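Local coordinates for putative NAD(P)H-flavin oxidoreductase (Neisseria meningitidis serogroup A / serotype 4A, PDB 6WT2), which binds flavin mononucleotide and probably acts as an NAD(P)H-dependent nitroreductase of the NfsB-like type, a class that includes chloramphenicol reductases, at residues A77-L80 with D81-H85; T158-M162 with A163-S167; R215-E218 with E219-W223. One frame throughout, in Å; residues are numbered along the deposited sequence.

Interaction 1. Residues A77-L80 with D81-H85; sequences ADAL and DTASH
Two backbone N-H groups grip the carbonyl oxygen of Ala79. The N of Ala83 approaches Ala79 O at 2.7 Å in a fairly straight bond, tilted only 16° from the carbonyl plane. The second donor, the N of Thr82, lies 3.1 Å from Ala79 O and stands well above that plane, so the two N-H groups reach the oxygen from different directions. A further i to i+3 bond runs from Asp81 N to Asp78 O at 3.3 Å. Such bonding belongs to a short, weakly bonded turn of helix that gives way to an extended chain at Ala83.

Thr82 adds a side-chain contact to this turn. Its OG1 sits between the backbone N and the carbonyl carbon (chi1 66°), which turns the hydroxyl back toward Asp78 O, 3.5 Å from OG1, for a weak bond. Small methyls suit Ala79 and Ala83, which are buried against Thr201: Ala83 CB lies 3.2 Å from Ala79 O, and the two CB atoms are 4.4 Å apart. Asp81, on the exposed side, sends its carboxylate to a salt bridge with Lys70. Beyond the turn, Ser84 OG and His85 ND1 share a hydrogen bond of 2.8 Å in the plane of the imidazole.

Ser84 and His85 both face Phe202 in a classic beta bulge, where the chain enters strand 85-92. The turn touches two parts of the fold: Leu80 packs on Ile69 of helix 63-69, and Ala79 with the following Ala83 on Thr201 of strand 194-203.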
loop_
_atom_site.group_PDB
_atom_site.type_symbol
_atom_site.label_atom_id
_atom_site.label_comp_id
_atom_site.label_asym_id
_atom_site.label_seq_id
_atom_site.Cartn_x
_atom_site.Cartn_y
_atom_site.Cartn_z
ATOM N N ALA A 77 22.236 1.310 -0.192
ATOM C CA ALA A 77 23.562 1.311 0.425
ATOM C C ALA A 77 24.072 2.731 0.650
ATOM O O ALA A 77 24.561 3.063 1.733
ATOM C CB ALA A 77 24.544 0.513 -0.429
ATOM N N ASP A 78 23.945 3.592 -0.358
ATOM C CA ASP A 78 24.419 4.959 -0.197
ATOM C C ASP A 78 23.540 5.755 0.764
ATOM O O ASP A 78 24.043 6.626 1.481
ATOM C CB ASP A 78 24.505 5.641 -1.563
ATOM C CG ASP A 78 25.591 5.033 -2.455
ATOM O OD1 ASP A 78 26.670 4.667 -1.931
ATOM O OD2 ASP A 78 25.378 4.926 -3.686
ATOM N N ALA A 79 22.237 5.462 0.811
ATOM C CA ALA A 79 21.331 6.226 1.658
ATOM C C ALA A 79 21.540 5.927 3.136
ATOM O O ALA A 79 21.201 6.756 3.987
ATOM C CB ALA A 79 19.882 5.936 1.283
ATOM N N LEU A 80 22.067 4.742 3.464
ATOM C CA LEU A 80 22.336 4.408 4.860
ATOM C C LEU A 80 23.349 5.363 5.484
ATOM O O LEU A 80 23.337 5.573 6.706
ATOM C CB LEU A 80 22.808 2.960 4.957
ATOM C CG LEU A 80 21.653 1.980 4.748
ATOM C CD1 LEU A 80 22.134 0.558 4.567
ATOM C CD2 LEU A 80 20.687 2.076 5.924
ATOM N N ASP A 81 24.214 5.964 4.665
ATOM C CA ASP A 81 25.158 6.957 5.154
ATOM C C ASP A 81 24.594 8.371 5.174
ATOM O O ASP A 81 25.078 9.204 5.945
ATOM C CB ASP A 81 26.429 6.940 4.301
ATOM C CG ASP A 81 27.122 5.593 4.320
ATOM O OD1 ASP A 81 27.092 4.933 5.381
ATOM O OD2 ASP A 81 27.699 5.198 3.280
ATOM N N THR A 82 23.582 8.671 4.367
ATOM C CA THR A 82 23.189 10.056 4.160
ATOM C C THR A 82 21.756 10.373 4.545
ATOM O O THR A 82 21.445 11.554 4.732
ATOM C CB THR A 82 23.398 10.464 2.688
ATOM O OG1 THR A 82 22.510 9.723 1.835
ATOM C CG2 THR A 82 24.865 10.222 2.255
ATOM N N ALA A 83 20.877 9.381 4.641
ATOM C CA ALA A 83 19.472 9.661 4.934
ATOM C C ALA A 83 19.311 10.208 6.347
ATOM O O ALA A 83 20.012 9.797 7.276
ATOM C CB ALA A 83 18.615 8.398 4.764
ATOM N N SER A 84 18.369 11.142 6.506
ATOM C CA SER A 84 18.004 11.609 7.836
ATOM C C SER A 84 17.401 10.480 8.666
ATOM O O SER A 84 17.852 10.201 9.786
ATOM C CB SER A 84 17.026 12.781 7.726
ATOM O OG SER A 84 16.573 13.163 9.008
ATOM N N HIS A 85 16.376 9.823 8.130
ATOM C CA HIS A 85 15.655 8.784 8.840
ATOM C C HIS A 85 15.512 7.544 7.970
ATOM O O HIS A 85 15.469 7.625 6.740
ATOM C CB HIS A 85 14.259 9.269 9.276
ATOM C CG HIS A 85 14.274 10.224 10.431
ATOM N ND1 HIS A 85 14.784 11.501 10.336
ATOM C CD2 HIS A 85 13.815 10.093 11.699
ATOM C CE1 HIS A 85 14.650 12.111 11.505
ATOM N NE2 HIS A 85 14.060 11.281 12.345
#

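Interaction 2. Residues T158-M162 with A163-S167; sequences TGAAM and AGIDS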
loop_
_atom_site.group_PDB
_atom_site.type_symbol
_atom_site.label_atom_id
_atom_site.label_comp_id
_atom_site.label_asym_id
_atom_site.label_seq_id
_atom_site.Cartn_x
_atom_site.Cartn_y
_atom_site.Cartn_z
ATOM N N THR A 158 3.942 9.930 0.533
ATOM C CA THR A 158 3.194 10.993 -0.127
ATOM C C THR A 158 3.068 12.212 0.775
ATOM O O THR A 158 3.375 13.343 0.363
ATOM C CB THR A 158 1.821 10.475 -0.545
ATOM O OG1 THR A 158 2.003 9.496 -1.576
ATOM C CG2 THR A 158 0.952 11.628 -1.073
ATOM N N GLY A 159 2.641 11.993 2.019
ATOM C CA GLY A 159 2.498 13.102 2.942
ATOM C C GLY A 159 3.809 13.826 3.176
ATOM O O GLY A 159 3.857 15.055 3.178
ATOM N N ALA A 160 4.887 13.068 3.398
ATOM C CA ALA A 160 6.217 13.674 3.495
ATOM C C ALA A 160 6.518 14.564 2.298
ATOM O O ALA A 160 6.929 15.724 2.447
ATOM C CB ALA A 160 7.284 12.587 3.597
ATOM N N ALA A 161 6.351 14.015 1.094
ATOM C CA ALA A 161 6.647 14.763 -0.121
ATOM C C ALA A 161 5.790 16.017 -0.234
ATOM O O ALA A 161 6.277 17.068 -0.658
ATOM C CB ALA A 161 6.441 13.870 -1.339
HETATM N N MSE A 162 4.520 15.933 0.151
HETATM C CA MSE A 162 3.648 17.094 0.053
HETATM C C MSE A 162 4.142 18.238 0.921
HETATM O O MSE A 162 3.975 19.410 0.568
HETATM C CB MSE A 162 2.212 16.722 0.421
HETATM C CG MSE A 162 1.555 15.849 -0.628
HETATM SE SE MSE A 162 -0.316 15.491 -0.235
HETATM C CE MSE A 162 -1.058 17.169 -0.866
ATOM N N ALA A 163 4.789 17.886 2.034
ATOM C CA ALA A 163 5.359 18.855 2.961
ATOM C C ALA A 163 6.815 19.208 2.650
ATOM O O ALA A 163 7.424 19.967 3.410
ATOM C CB ALA A 163 5.249 18.329 4.403
ATOM N N GLY A 164 7.383 18.682 1.570
ATOM C CA GLY A 164 8.717 19.056 1.133
ATOM C C GLY A 164 9.842 18.128 1.540
ATOM O O GLY A 164 11.008 18.534 1.481
ATOM N N ILE A 165 9.536 16.905 1.952
ATOM C CA ILE A 165 10.515 15.979 2.498
ATOM C C ILE A 165 10.641 14.818 1.532
ATOM O O ILE A 165 9.630 14.239 1.113
ATOM C CB ILE A 165 10.112 15.500 3.906
ATOM C CG1 ILE A 165 10.179 16.674 4.902
ATOM C CG2 ILE A 165 10.981 14.314 4.337
ATOM C CD1 ILE A 165 9.490 16.398 6.230
ATOM N N ASP A 166 11.870 14.491 1.162
ATOM C CA ASP A 166 12.075 13.452 0.165
ATOM C C ASP A 166 12.086 12.086 0.831
ATOM O O ASP A 166 12.259 11.966 2.048
ATOM C CB ASP A 166 13.384 13.675 -0.590
ATOM C CG ASP A 166 13.343 14.905 -1.476
ATOM O OD1 ASP A 166 12.607 14.884 -2.476
ATOM O OD2 ASP A 166 14.036 15.899 -1.163
ATOM N N SER A 167 11.903 11.047 0.012
ATOM C CA SER A 167 11.876 9.679 0.516
ATOM C C SER A 167 12.264 8.712 -0.595
ATOM O O SER A 167 12.452 9.100 -1.752
ATOM C CB SER A 167 10.493 9.329 1.087
ATOM O OG SER A 167 9.488 9.507 0.100
#
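Ala163, Ala160 and Ile165 carry this contact, a Schellman motif that ends helix 138-162 and turns the chain into strand 166-170. Ala160 supplies the central acceptor. Its carbonyl oxygen takes the N-H of Ile165 at 2.9 Å, with the donor lifted 45° out of the carbonyl plane; this is the outer, 6-to-1 bond of the motif. The inner bond joins Gly164 N to Ala161 O at 3.0 Å. The chain turns at Gly164, whose phi of 98° would press a CB against the carbonyl oxygen of the preceding residue, a conformation that calls for glycine.

Ala163 keeps the last regular helical bond, its N donating to Gly159 O at 3.2 Å, and adds a weak one to Ala160 O. Its methyl lies beside the last turn, with CB 3.7 Å from Ala160 O, and packs on Phe38 of helix 33-44 and on Arg9 of the second subunit.

Ile165 is the apolar residue that follows the glycine and folds back on the helix. Its CB stands 4.1 Å from the CB of Ala160, a closeness that the small alanine permits. CG2 lies anti to the backbone N, beside the carbonyl carbon, and this branch meets the Ala160 methyl, while Ile39 of helix 33-44 touches both residues. Ile165 thus touches helix 138-162 at Ala160 and helix 33-44 at Asp35 and Ile39, just before the strand begins.

Ala161, close to the FMN-binding Arg19, also receives Asn18 ND2 on its carbonyl oxygen. Ala161 CA in addition directs a C-H at Ile165 O, 3.3 Å from CA.

Interaction 3. Residues R215-E218 with E219-W223; sequences RPLE and ETVIW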
loop_
_atom_site.group_PDB
_atom_site.type_symbol
_atom_site.label_atom_id
_atom_site.label_comp_id
_atom_site.label_asym_id
_atom_site.label_seq_id
_atom_site.Cartn_x
_atom_site.Cartn_y
_atom_site.Cartn_z
ATOM N N ARG A 215 3.377 4.178 -17.286
ATOM C CA ARG A 215 2.557 3.705 -18.387
ATOM C C ARG A 215 1.389 4.670 -18.590
ATOM O O ARG A 215 0.884 5.253 -17.622
ATOM C CB ARG A 215 2.038 2.302 -18.068
ATOM C CG ARG A 215 1.969 1.342 -19.208
ATOM C CD ARG A 215 1.882 -0.087 -18.699
ATOM N NE ARG A 215 0.834 -0.264 -17.701
ATOM C CZ ARG A 215 1.029 -0.833 -16.519
ATOM N NH1 ARG A 215 2.238 -1.299 -16.207
ATOM N NH2 ARG A 215 0.018 -0.953 -15.664
ATOM N N PRO A 216 0.957 4.887 -19.833
ATOM C CA PRO A 216 -0.223 5.733 -20.056
ATOM C C PRO A 216 -1.463 5.145 -19.404
ATOM O O PRO A 216 -1.640 3.925 -19.340
ATOM C CB PRO A 216 -0.362 5.760 -21.583
ATOM C CG PRO A 216 1.007 5.457 -22.082
ATOM C CD PRO A 216 1.597 4.490 -21.097
ATOM N N LEU A 217 -2.330 6.045 -18.935
ATOM C CA LEU A 217 -3.553 5.632 -18.259
ATOM C C LEU A 217 -4.388 4.691 -19.120
ATOM O O LEU A 217 -5.013 3.762 -18.600
ATOM C CB LEU A 217 -4.347 6.880 -17.868
ATOM C CG LEU A 217 -5.318 6.872 -16.686
ATOM C CD1 LEU A 217 -4.662 6.374 -15.412
ATOM C CD2 LEU A 217 -5.893 8.275 -16.487
ATOM N N GLU A 218 -4.368 4.873 -20.446
ATOM C CA GLU A 218 -5.149 4.023 -21.331
ATOM C C GLU A 218 -4.638 2.585 -21.364
ATOM O O GLU A 218 -5.343 1.700 -21.859
ATOM C CB GLU A 218 -5.158 4.620 -22.744
ATOM C CG GLU A 218 -5.805 6.018 -22.855
ATOM C CD GLU A 218 -5.101 7.107 -22.030
ATOM O OE1 GLU A 218 -5.812 7.941 -21.415
ATOM O OE2 GLU A 218 -3.845 7.120 -21.975
ATOM N N GLU A 219 -3.426 2.331 -20.877
ATOM C CA GLU A 219 -2.902 0.978 -20.732
ATOM C C GLU A 219 -3.021 0.462 -19.299
ATOM O O GLU A 219 -2.395 -0.542 -18.948
ATOM C CB GLU A 219 -1.441 0.929 -21.184
ATOM C CG GLU A 219 -1.233 1.315 -22.646
ATOM C CD GLU A 219 0.242 1.418 -23.023
ATOM O OE1 GLU A 219 1.035 0.551 -22.592
ATOM O OE2 GLU A 219 0.613 2.375 -23.740
ATOM N N THR A 220 -3.794 1.133 -18.463
ATOM C CA THR A 220 -3.883 0.725 -17.065
ATOM C C THR A 220 -5.337 0.633 -16.647
ATOM O O THR A 220 -5.702 -0.218 -15.831
ATOM C CB THR A 220 -3.110 1.704 -16.185
ATOM O OG1 THR A 220 -1.702 1.494 -16.382
ATOM C CG2 THR A 220 -3.457 1.509 -14.704
ATOM N N VAL A 221 -6.180 1.487 -17.220
ATOM C CA VAL A 221 -7.572 1.586 -16.814
ATOM C C VAL A 221 -8.413 0.709 -17.725
ATOM O O VAL A 221 -8.284 0.767 -18.960
ATOM C CB VAL A 221 -8.063 3.044 -16.838
ATOM C CG1 VAL A 221 -9.560 3.114 -16.455
ATOM C CG2 VAL A 221 -7.227 3.877 -15.882
ATOM N N ILE A 222 -9.275 -0.099 -17.119
ATOM C CA ILE A 222 -10.233 -0.921 -17.840
ATOM C C ILE A 222 -11.619 -0.415 -17.479
ATOM O O ILE A 222 -12.049 -0.532 -16.328
ATOM C CB ILE A 222 -10.086 -2.409 -17.509
ATOM C CG1 ILE A 222 -8.669 -2.875 -17.838
ATOM C CG2 ILE A 222 -11.129 -3.218 -18.286
ATOM C CD1 ILE A 222 -8.425 -4.325 -17.530
ATOM N N TRP A 223 -12.318 0.145 -18.462
ATOM C CA TRP A 223 -13.629 0.736 -18.236
ATOM C C TRP A 223 -14.702 -0.334 -18.371
ATOM O O TRP A 223 -14.830 -0.966 -19.422
ATOM C CB TRP A 223 -13.871 1.883 -19.217
ATOM C CG TRP A 223 -13.066 3.093 -18.857
ATOM C CD1 TRP A 223 -11.884 3.493 -19.414
ATOM C CD2 TRP A 223 -13.370 4.042 -17.830
ATOM N NE1 TRP A 223 -11.442 4.641 -18.802
ATOM C CE2 TRP A 223 -12.341 5.003 -17.834
ATOM C CE3 TRP A 223 -14.418 4.177 -16.912
ATOM C CZ2 TRP A 223 -12.325 6.083 -16.947
ATOM C CZ3 TRP A 223 -14.409 5.251 -16.045
ATOM C CH2 TRP A 223 -13.366 6.189 -16.065
HETATM O O HOH W 1 -0.620 3.651 -15.722
#
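The backbone of 215-218 enters a single 3-10 turn between the loop and the short strand 221-223, after which the chain goes on in nearly the direction it came. Glu219 N donates to Pro216 O at 2.8 Å, and Leu217 O accepts both Thr220 N and Val221 N. The Val221 bond, 2.9 Å from N to Leu217 O, runs almost straight out from the carbonyl (173°), whereas Thr220 N stands above its plane. Proline suits the start, having no N-H to offer.

Among the side chains, Leu217 and Val221 form the apolar pair: Leu217 CD1 meets Val221 CG2 at 3.6 Å. Pro216 and Glu219 lie side by side, the carboxylate OE2 resting 3.5 Å from the proline CG. The Arg215 side chain, bent at chi3 (51°), crosses that of Thr220 at about a right angle; NE and NH2 make weak bonds to OG1, and NE another to Glu219 O.

Strand 221-223 pairs parallel with a strand of the second subunit, extending the sheet across the dimer interface, and Arg44 NE of that subunit bonds to Arg215 O. A water donates to this same Arg215 O at 2.9 Å and also touches Thr220 OG1.

How the interactions relate
Following the chain from the N terminus, the three contacts come in series; none nests within or crosses another, and each closes a local turn. Interaction 1 links the short helix 79-82 to strand 85-92, and interaction 2 links helix 138-162 to strand 166-170; both strands are antiparallel neighbours of strand 194-203, so the two turns feed one sheet. Their centres lie about 16 Å apart, with no direct touch. Interaction 3 follows that sheet in sequence, and its strand joins a sheet of the second subunit. Its centre is about 26 Å from that of interaction 2, and both of these contacts meet the partner chain, whereas interaction 1 does not.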